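Local coordinates for protein tRNA (guanine(26)-N(2))-dimethyltransferase (PDB 2DUL) that probably methylates guanine 26 of a number of tRNAs twice on its N2 atom, using S-adenosyl-L-methionine as the methyl donor, at residues P48-D53 and H129-F134; W75-S80 and D119-L124. All blocks are in the same frame, centred on the assembly; numbering follows the deposited sequence.

Interaction 1 (P48-D53 and H129-F134); sequences PKIVLD and HRYFHF
The carbonyl oxygen of Ile50 takes two backbone donors from the neighbouring strand: His133 N at 2.8 Å, in the carbonyl plane, and Phe134 N at 3.3 Å, tilted slightly from it. This doubled acceptance marks the corner the chain turns at His133. One step on comes a parallel bridge between Val51 and Phe134: Leu52 N donates to Phe134 O at 2.9 Å, and Val51 CA brings its hydrogen to the same oxygen at 3.2 Å. Ile50 CG2 lies 3.6 Å from Tyr131 CE1 and also touches Phe132 CD2. Phe132 CG sits beside its backbone N (chi1 -58°), which brings one ring face over Leu52 CB in a CH-pi contact, 3.7 Å from the centroid; Tyr131 CD1 lies over the other face. At the corner the His133 imidazole turns its edge to Ile50 N, and its CD2 lies 3.6 Å from Lys49 CB. The hydroxyl of Tyr131 is satisfied outside the pair, by Glu73. Strand 50-53 runs between strands 132-137 and 73-78, Leu52 bonding through its backbone to Asp136 and Val51 to Glu73, while helix 33-46 packs on Pro48 and Phe134 through Leu43.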
ATOM      1  N   PRO A  48       9.919 -11.877  -6.811  1.00 24.82           N
ATOM      2  CA  PRO A  48      10.800 -12.089  -5.652  1.00 25.01           C
ATOM      3  C   PRO A  48      10.878 -13.582  -5.303  1.00 24.93           C
ATOM      4  O   PRO A  48       9.862 -14.281  -5.306  1.00 25.41           O
ATOM      5  CB  PRO A  48      10.137 -11.253  -4.558  1.00 24.54           C
ATOM      6  CG  PRO A  48       8.677 -11.342  -4.916  1.00 24.61           C
ATOM      7  CD  PRO A  48       8.691 -11.159  -6.421  1.00 25.75           C
ATOM      8  N   LYS A  49      12.080 -14.067  -5.008  1.00 23.73           N
ATOM      9  CA  LYS A  49      12.283 -15.483  -4.694  1.00 25.40           C
ATOM     10  C   LYS A  49      11.901 -15.918  -3.276  1.00 24.44           C
ATOM     11  O   LYS A  49      11.180 -16.905  -3.096  1.00 22.63           O
ATOM     12  CB  LYS A  49      13.743 -15.865  -4.968  1.00 29.77           C
ATOM     13  CG  LYS A  49      14.089 -17.316  -4.666  1.00 35.11           C
ATOM     14  CD  LYS A  49      15.462 -17.697  -5.225  1.00 40.02           C
ATOM     15  CE  LYS A  49      16.597 -16.942  -4.546  1.00 40.92           C
ATOM     16  NZ  LYS A  49      16.753 -17.349  -3.124  1.00 44.47           N
ATOM     17  N   ILE A  50      12.396 -15.191  -2.276  1.00 21.32           N
ATOM     18  CA  ILE A  50      12.121 -15.506  -0.876  1.00 20.13           C
ATOM     19  C   ILE A  50      11.149 -14.467  -0.318  1.00 20.56           C
ATOM     20  O   ILE A  50      11.477 -13.284  -0.230  1.00 17.81           O
ATOM     21  CB  ILE A  50      13.422 -15.484  -0.057  1.00 21.08           C
ATOM     22  CG1 ILE A  50      14.488 -16.324  -0.763  1.00 22.63           C
ATOM     23  CG2 ILE A  50      13.175 -16.030   1.340  1.00 20.91           C
ATOM     24  CD1 ILE A  50      15.857 -16.258  -0.104  1.00 24.79           C
ATOM     25  N   VAL A  51       9.960 -14.909   0.074  1.00 20.87           N
ATOM     26  CA  VAL A  51       8.954 -13.978   0.566  1.00 19.14           C
ATOM     27  C   VAL A  51       8.387 -14.331   1.934  1.00 18.16           C
ATOM     28  O   VAL A  51       8.415 -15.486   2.354  1.00 16.89           O
ATOM     29  CB  VAL A  51       7.803 -13.873  -0.443  1.00 21.61           C
ATOM     30  CG1 VAL A  51       8.362 -13.520  -1.824  1.00 20.13           C
ATOM     31  CG2 VAL A  51       7.039 -15.194  -0.508  1.00 21.42           C
ATOM     32  N   LEU A  52       7.869 -13.318   2.619  1.00 17.46           N
ATOM     33  CA  LEU A  52       7.297 -13.495   3.943  1.00 18.13           C
ATOM     34  C   LEU A  52       5.885 -12.922   4.088  1.00 17.48           C
ATOM     35  O   LEU A  52       5.624 -11.771   3.721  1.00 18.46           O
ATOM     36  CB  LEU A  52       8.199 -12.832   4.997  1.00 18.39           C
ATOM     37  CG  LEU A  52       7.595 -12.695   6.401  1.00 17.40           C
ATOM     38  CD1 LEU A  52       7.422 -14.078   7.021  1.00 18.19           C
ATOM     39  CD2 LEU A  52       8.495 -11.826   7.279  1.00 19.08           C
ATOM     40  N   ASP A  53       4.987 -13.746   4.619  1.00 17.24           N
ATOM     41  CA  ASP A  53       3.611 -13.351   4.921  1.00 17.97           C
ATOM     42  C   ASP A  53       3.739 -13.222   6.447  1.00 18.03           C
ATOM     43  O   ASP A  53       3.571 -14.198   7.179  1.00 20.06           O
ATOM     44  CB  ASP A  53       2.641 -14.474   4.526  1.00 19.70           C
ATOM     45  CG  ASP A  53       1.207 -14.198   4.957  1.00 21.68           C
ATOM     46  OD1 ASP A  53       0.922 -13.079   5.432  1.00 22.04           O
ATOM     47  OD2 ASP A  53       0.360 -15.107   4.812  1.00 23.23           O
ATOM     48  N   HIS A 129      17.676 -11.638   9.338  1.00 25.99           N
ATOM     49  CA  HIS A 129      18.246 -10.348   8.968  1.00 25.62           C
ATOM     50  C   HIS A 129      18.657 -10.319   7.495  1.00 24.86           C
ATOM     51  O   HIS A 129      19.327 -11.239   7.023  1.00 24.33           O
ATOM     52  CB  HIS A 129      19.460 -10.076   9.866  1.00 27.34           C
ATOM     53  CG  HIS A 129      20.077  -8.728   9.672  1.00 29.56           C
ATOM     54  ND1 HIS A 129      19.403  -7.555   9.935  1.00 31.67           N
ATOM     55  CD2 HIS A 129      21.312  -8.367   9.251  1.00 29.70           C
ATOM     56  CE1 HIS A 129      20.196  -6.529   9.685  1.00 30.97           C
ATOM     57  NE2 HIS A 129      21.360  -6.994   9.270  1.00 30.71           N
ATOM     58  N   ARG A 130      18.246  -9.273   6.775  1.00 22.40           N
ATOM     59  CA  ARG A 130      18.583  -9.120   5.356  1.00 21.25           C
ATOM     60  C   ARG A 130      18.397 -10.454   4.639  1.00 22.09           C
ATOM     61  O   ARG A 130      19.319 -10.962   3.996  1.00 21.12           O
ATOM     62  CB  ARG A 130      20.039  -8.658   5.215  1.00 21.55           C
ATOM     63  CG  ARG A 130      20.332  -7.330   5.899  1.00 20.89           C
ATOM     64  CD  ARG A 130      19.497  -6.214   5.288  1.00 22.77           C
ATOM     65  NE  ARG A 130      19.608  -4.978   6.055  1.00 23.96           N
ATOM     66  CZ  ARG A 130      18.716  -3.998   6.007  1.00 22.68           C
ATOM     67  NH1 ARG A 130      18.895  -2.907   6.740  1.00 20.76           N
ATOM     68  NH2 ARG A 130      17.641  -4.113   5.228  1.00 19.89           N
ATOM     69  N   TYR A 131      17.190 -11.000   4.731  1.00 19.69           N
ATOM     70  CA  TYR A 131      16.901 -12.306   4.157  1.00 19.44           C
ATOM     71  C   TYR A 131      15.821 -12.377   3.083  1.00 19.61           C
ATOM     72  O   TYR A 131      15.965 -13.115   2.110  1.00 19.98           O
ATOM     73  CB  TYR A 131      16.542 -13.254   5.304  1.00 18.19           C
ATOM     74  CG  TYR A 131      16.345 -14.697   4.905  1.00 20.22           C
ATOM     75  CD1 TYR A 131      15.062 -15.238   4.761  1.00 18.74           C
ATOM     76  CD2 TYR A 131      17.440 -15.531   4.684  1.00 18.55           C
ATOM     77  CE1 TYR A 131      14.882 -16.579   4.407  1.00 19.45           C
ATOM     78  CE2 TYR A 131      17.273 -16.866   4.334  1.00 21.15           C
ATOM     79  CZ  TYR A 131      15.992 -17.385   4.197  1.00 21.44           C
ATOM     80  OH  TYR A 131      15.825 -18.704   3.851  1.00 22.69           O
ATOM     81  N   PHE A 132      14.741 -11.622   3.254  1.00 19.20           N
ATOM     82  CA  PHE A 132      13.641 -11.671   2.297  1.00 17.42           C
ATOM     83  C   PHE A 132      13.690 -10.696   1.131  1.00 16.81           C
ATOM     84  O   PHE A 132      14.055  -9.533   1.293  1.00 18.14           O
ATOM     85  CB  PHE A 132      12.301 -11.481   3.025  1.00 16.67           C
ATOM     86  CG  PHE A 132      12.038 -12.504   4.090  1.00 16.48           C
ATOM     87  CD1 PHE A 132      12.318 -12.226   5.424  1.00 15.78           C
ATOM     88  CD2 PHE A 132      11.542 -13.759   3.752  1.00 16.62           C
ATOM     89  CE1 PHE A 132      12.111 -13.188   6.412  1.00 16.93           C
ATOM     90  CE2 PHE A 132      11.330 -14.730   4.730  1.00 18.23           C
ATOM     91  CZ  PHE A 132      11.616 -14.445   6.063  1.00 16.87           C
ATOM     92  N   HIS A 133      13.299 -11.182  -0.046  1.00 16.93           N
ATOM     93  CA  HIS A 133      13.241 -10.356  -1.245  1.00 18.28           C
ATOM     94  C   HIS A 133      11.949  -9.544  -1.181  1.00 17.61           C
ATOM     95  O   HIS A 133      11.829  -8.490  -1.797  1.00 17.71           O
ATOM     96  CB  HIS A 133      13.240 -11.236  -2.500  1.00 21.43           C
ATOM     97  CG  HIS A 133      14.522 -11.974  -2.720  1.00 24.92           C
ATOM     98  ND1 HIS A 133      15.710 -11.332  -3.005  1.00 28.48           N
ATOM     99  CD2 HIS A 133      14.812 -13.296  -2.674  1.00 25.77           C
ATOM    100  CE1 HIS A 133      16.675 -12.226  -3.124  1.00 26.83           C
ATOM    101  NE2 HIS A 133      16.157 -13.426  -2.928  1.00 29.41           N
ATOM    102  N   PHE A 134      10.973 -10.055  -0.436  1.00 18.05           N
ATOM    103  CA  PHE A 134       9.700  -9.363  -0.284  1.00 18.27           C
ATOM    104  C   PHE A 134       9.056  -9.719   1.043  1.00 17.52           C
ATOM    105  O   PHE A 134       9.023 -10.882   1.439  1.00 18.41           O
ATOM    106  CB  PHE A 134       8.730  -9.718  -1.422  1.00 19.43           C
ATOM    107  CG  PHE A 134       7.322  -9.189  -1.216  1.00 19.75           C
ATOM    108  CD1 PHE A 134       7.072  -7.817  -1.165  1.00 21.59           C
ATOM    109  CD2 PHE A 134       6.252 -10.064  -1.050  1.00 21.20           C
ATOM    110  CE1 PHE A 134       5.771  -7.326  -0.950  1.00 20.69           C
ATOM    111  CE2 PHE A 134       4.949  -9.583  -0.835  1.00 20.80           C
ATOM    112  CZ  PHE A 134       4.711  -8.213  -0.785  1.00 19.70           C
TER

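Interaction 2 (W75-S80 and D119-L124); sequences WLNDIS and DDANRL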
ATOM      1  N   TRP A  75       7.411 -17.972   3.541  1.00 16.61           N
ATOM      2  CA  TRP A  75       7.292 -18.081   4.987  1.00 17.12           C
ATOM      3  C   TRP A  75       5.939 -17.536   5.441  1.00 17.39           C
ATOM      4  O   TRP A  75       5.501 -16.471   4.999  1.00 16.41           O
ATOM      5  CB  TRP A  75       8.410 -17.298   5.684  1.00 18.37           C
ATOM      6  CG  TRP A  75       9.772 -17.898   5.518  1.00 19.28           C
ATOM      7  CD1 TRP A  75      10.418 -18.154   4.344  1.00 20.12           C
ATOM      8  CD2 TRP A  75      10.669 -18.290   6.564  1.00 20.88           C
ATOM      9  NE1 TRP A  75      11.662 -18.679   4.593  1.00 18.97           N
ATOM     10  CE2 TRP A  75      11.843 -18.773   5.947  1.00 20.51           C
ATOM     11  CE3 TRP A  75      10.596 -18.279   7.964  1.00 22.63           C
ATOM     12  CZ2 TRP A  75      12.941 -19.241   6.681  1.00 21.56           C
ATOM     13  CZ3 TRP A  75      11.686 -18.745   8.697  1.00 23.27           C
ATOM     14  CH2 TRP A  75      12.844 -19.220   8.050  1.00 24.81           C
ATOM     15  N   LEU A  76       5.282 -18.287   6.312  1.00 17.69           N
ATOM     16  CA  LEU A  76       3.996 -17.893   6.867  1.00 19.81           C
ATOM     17  C   LEU A  76       4.208 -17.801   8.369  1.00 19.94           C
ATOM     18  O   LEU A  76       4.746 -18.725   8.977  1.00 21.29           O
ATOM     19  CB  LEU A  76       2.928 -18.946   6.570  1.00 24.85           C
ATOM     20  CG  LEU A  76       2.530 -19.207   5.115  1.00 26.96           C
ATOM     21  CD1 LEU A  76       3.588 -20.057   4.440  1.00 29.07           C
ATOM     22  CD2 LEU A  76       1.190 -19.931   5.086  1.00 31.11           C
ATOM     23  N   ASN A  77       3.789 -16.698   8.974  1.00 19.99           N
ATOM     24  CA  ASN A  77       3.982 -16.537  10.406  1.00 20.74           C
ATOM     25  C   ASN A  77       2.779 -15.959  11.139  1.00 20.61           C
ATOM     26  O   ASN A  77       2.042 -15.146  10.596  1.00 18.85           O
ATOM     27  CB  ASN A  77       5.183 -15.624  10.669  1.00 21.66           C
ATOM     28  CG  ASN A  77       5.406 -15.364  12.152  1.00 24.25           C
ATOM     29  OD1 ASN A  77       5.959 -16.202  12.867  1.00 25.17           O
ATOM     30  ND2 ASN A  77       4.962 -14.202  12.622  1.00 21.68           N
ATOM     31  N   ASP A  78       2.597 -16.392  12.382  1.00 22.02           N
ATOM     32  CA  ASP A  78       1.532 -15.877  13.238  1.00 23.28           C
ATOM     33  C   ASP A  78       1.854 -16.226  14.685  1.00 23.58           C
ATOM     34  O   ASP A  78       2.333 -17.322  14.984  1.00 23.85           O
ATOM     35  CB  ASP A  78       0.166 -16.453  12.860  1.00 23.23           C
ATOM     36  CG  ASP A  78      -0.979 -15.560  13.322  1.00 26.27           C
ATOM     37  OD1 ASP A  78      -1.561 -14.850  12.475  1.00 27.14           O
ATOM     38  OD2 ASP A  78      -1.283 -15.553  14.535  1.00 26.84           O
ATOM     39  N   ILE A  79       1.588 -15.291  15.585  1.00 23.87           N
ATOM     40  CA  ILE A  79       1.871 -15.497  16.996  1.00 25.69           C
ATOM     41  C   ILE A  79       0.832 -16.390  17.678  1.00 26.29           C
ATOM     42  O   ILE A  79       1.096 -16.966  18.732  1.00 25.77           O
ATOM     43  CB  ILE A  79       1.942 -14.139  17.732  1.00 27.01           C
ATOM     44  CG1 ILE A  79       2.486 -14.333  19.149  1.00 27.42           C
ATOM     45  CG2 ILE A  79       0.564 -13.500  17.767  1.00 25.79           C
ATOM     46  CD1 ILE A  79       2.676 -13.037  19.907  1.00 31.21           C
ATOM     47  N   SER A  80      -0.344 -16.509  17.070  1.00 28.01           N
ATOM     48  CA  SER A  80      -1.421 -17.319  17.636  1.00 28.68           C
ATOM     49  C   SER A  80      -1.306 -18.815  17.374  1.00 29.97           C
ATOM     50  O   SER A  80      -1.088 -19.243  16.241  1.00 27.98           O
ATOM     51  CB  SER A  80      -2.771 -16.829  17.111  1.00 29.87           C
ATOM     52  OG  SER A  80      -3.798 -17.760  17.421  1.00 31.92           O
ATOM     53  N   ASP A 119       5.155 -17.527  15.985  1.00 23.93           N
ATOM     54  CA  ASP A 119       5.946 -16.584  16.767  1.00 25.47           C
ATOM     55  C   ASP A 119       5.574 -15.138  16.472  1.00 23.69           C
ATOM     56  O   ASP A 119       4.826 -14.856  15.535  1.00 22.35           O
ATOM     57  CB  ASP A 119       7.430 -16.810  16.452  1.00 31.82           C
ATOM     58  CG  ASP A 119       8.360 -16.121  17.431  1.00 37.84           C
ATOM     59  OD1 ASP A 119       8.031 -16.044  18.636  1.00 40.35           O
ATOM     60  OD2 ASP A 119       9.438 -15.670  16.990  1.00 42.51           O
ATOM     61  N   ASP A 120       6.093 -14.227  17.286  1.00 23.06           N
ATOM     62  CA  ASP A 120       5.863 -12.801  17.098  1.00 23.08           C
ATOM     63  C   ASP A 120       6.594 -12.428  15.808  1.00 22.79           C
ATOM     64  O   ASP A 120       7.744 -12.825  15.604  1.00 21.38           O
ATOM     65  CB  ASP A 120       6.438 -12.029  18.294  1.00 26.38           C
ATOM     66  CG  ASP A 120       6.428 -10.519  18.093  1.00 27.78           C
ATOM     67  OD1 ASP A 120       5.848 -10.028  17.101  1.00 31.72           O
ATOM     68  OD2 ASP A 120       7.002  -9.817  18.946  1.00 32.17           O
ATOM     69  N   ALA A 121       5.923 -11.685  14.933  1.00 21.38           N
ATOM     70  CA  ALA A 121       6.524 -11.281  13.663  1.00 20.80           C
ATOM     71  C   ALA A 121       7.861 -10.566  13.857  1.00 21.21           C
ATOM     72  O   ALA A 121       8.791 -10.764  13.075  1.00 20.40           O
ATOM     73  CB  ALA A 121       5.564 -10.388  12.892  1.00 21.25           C
ATOM     74  N   ASN A 122       7.954  -9.729  14.889  1.00 20.36           N
ATOM     75  CA  ASN A 122       9.198  -9.011  15.158  1.00 21.29           C
ATOM     76  C   ASN A 122      10.336  -9.966  15.508  1.00 22.23           C
ATOM     77  O   ASN A 122      11.490  -9.728  15.142  1.00 21.39           O
ATOM     78  CB  ASN A 122       9.019  -7.998  16.299  1.00 20.45           C
ATOM     79  CG  ASN A 122       8.494  -6.653  15.813  1.00 23.03           C
ATOM     80  OD1 ASN A 122       8.854  -6.185  14.731  1.00 21.40           O
ATOM     81  ND2 ASN A 122       7.654  -6.014  16.627  1.00 19.25           N
ATOM     82  N   ARG A 123      10.019 -11.048  16.213  1.00 22.68           N
ATOM     83  CA  ARG A 123      11.047 -12.012  16.584  1.00 22.95           C
ATOM     84  C   ARG A 123      11.507 -12.777  15.348  1.00 22.07           C
ATOM     85  O   ARG A 123      12.708 -12.966  15.139  1.00 20.38           O
ATOM     86  CB  ARG A 123      10.522 -12.977  17.650  1.00 26.11           C
ATOM     87  CG  ARG A 123      11.582 -13.929  18.198  1.00 32.82           C
ATOM     88  CD  ARG A 123      11.090 -14.600  19.474  1.00 39.93           C
ATOM     89  NE  ARG A 123      12.035 -15.583  20.002  1.00 46.18           N
ATOM     90  CZ  ARG A 123      12.220 -16.798  19.493  1.00 48.17           C
ATOM     91  NH1 ARG A 123      11.524 -17.189  18.435  1.00 50.33           N
ATOM     92  NH2 ARG A 123      13.101 -17.624  20.043  1.00 49.02           N
ATOM     93  N   LEU A 124      10.558 -13.207  14.521  1.00 19.48           N
ATOM     94  CA  LEU A 124      10.918 -13.929  13.303  1.00 19.65           C
ATOM     95  C   LEU A 124      11.771 -13.060  12.369  1.00 17.94           C
ATOM     96  O   LEU A 124      12.810 -13.504  11.877  1.00 17.66           O
ATOM     97  CB  LEU A 124       9.663 -14.403  12.557  1.00 20.50           C
ATOM     98  CG  LEU A 124       9.921 -15.101  11.214  1.00 23.48           C
ATOM     99  CD1 LEU A 124      10.861 -16.289  11.398  1.00 24.44           C
ATOM    100  CD2 LEU A 124       8.602 -15.554  10.628  1.00 25.69           C
TER
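Asp119 O is held by the side-chain amide of Asn77, while the next backbone N, of Asp120, is buried with no partner in the model. In this class I methyltransferase fold, the carboxyl end of strand 73-78 here meets the turn into helix 121-127. CG anti to the backbone N (chi1 178°) puts the Asn77 amide against that turn: ND2 donates to Asp119 O at 3.0 Å, from above the carbonyl plane, and to Ala54 O; OD1 accepts from Asn117 ND2. Leu124 packs its CD2 on Asn77 CB at 3.4 Å and its CD1 on Trp75 CZ3 at 3.7 Å. With an alanine here CB would remain, but Asp119 O and Ala54 O would probably lose the amide donor and Asn117 ND2 its acceptor. Next to the amide bond, Asp119 N donates to Asp78 O, again from above the carbonyl plane. Asp78 and Asp120 are both predicted to bind S-adenosyl-L-methionine. Asp78 OD2 accepts from Ser80 N in an Asx turn and OD1 from Ala57 N; Asp120 is the N-cap of the helix, its OD1 accepting from Asn122 N. Arg123 reaches back to Asp119 in a salt bridge: OD2, 3.0 Å from NH1, lies in the guanidinium plane, but NH1 stands above the carboxylate plane.

Overall arrangement
Interactions 1 and 2 share one sheet, their centres 14 Å apart, and interaction 2 is nested along the chain inside the loop that interaction 1 closes. Strands 50-53 and 73-78 join them directly: Asp53 N lies 2.8 Å from Trp75 O and Val51 O 2.9 Å from Trp75 N, both probable hydrogen bonds. Packing continues the link, with Phe132 CE2 3.6 Å from Trp75 CD1. The residues of interaction 2 predicted to bind S-adenosyl-L-methionine are Asp78, Asp120 and Ala121. Interaction 1 borders the predicted site through two side chains, that of Leu52 about 6 Å from that of Ala121 and that of Phe134 about 6 Å from that of Arg61.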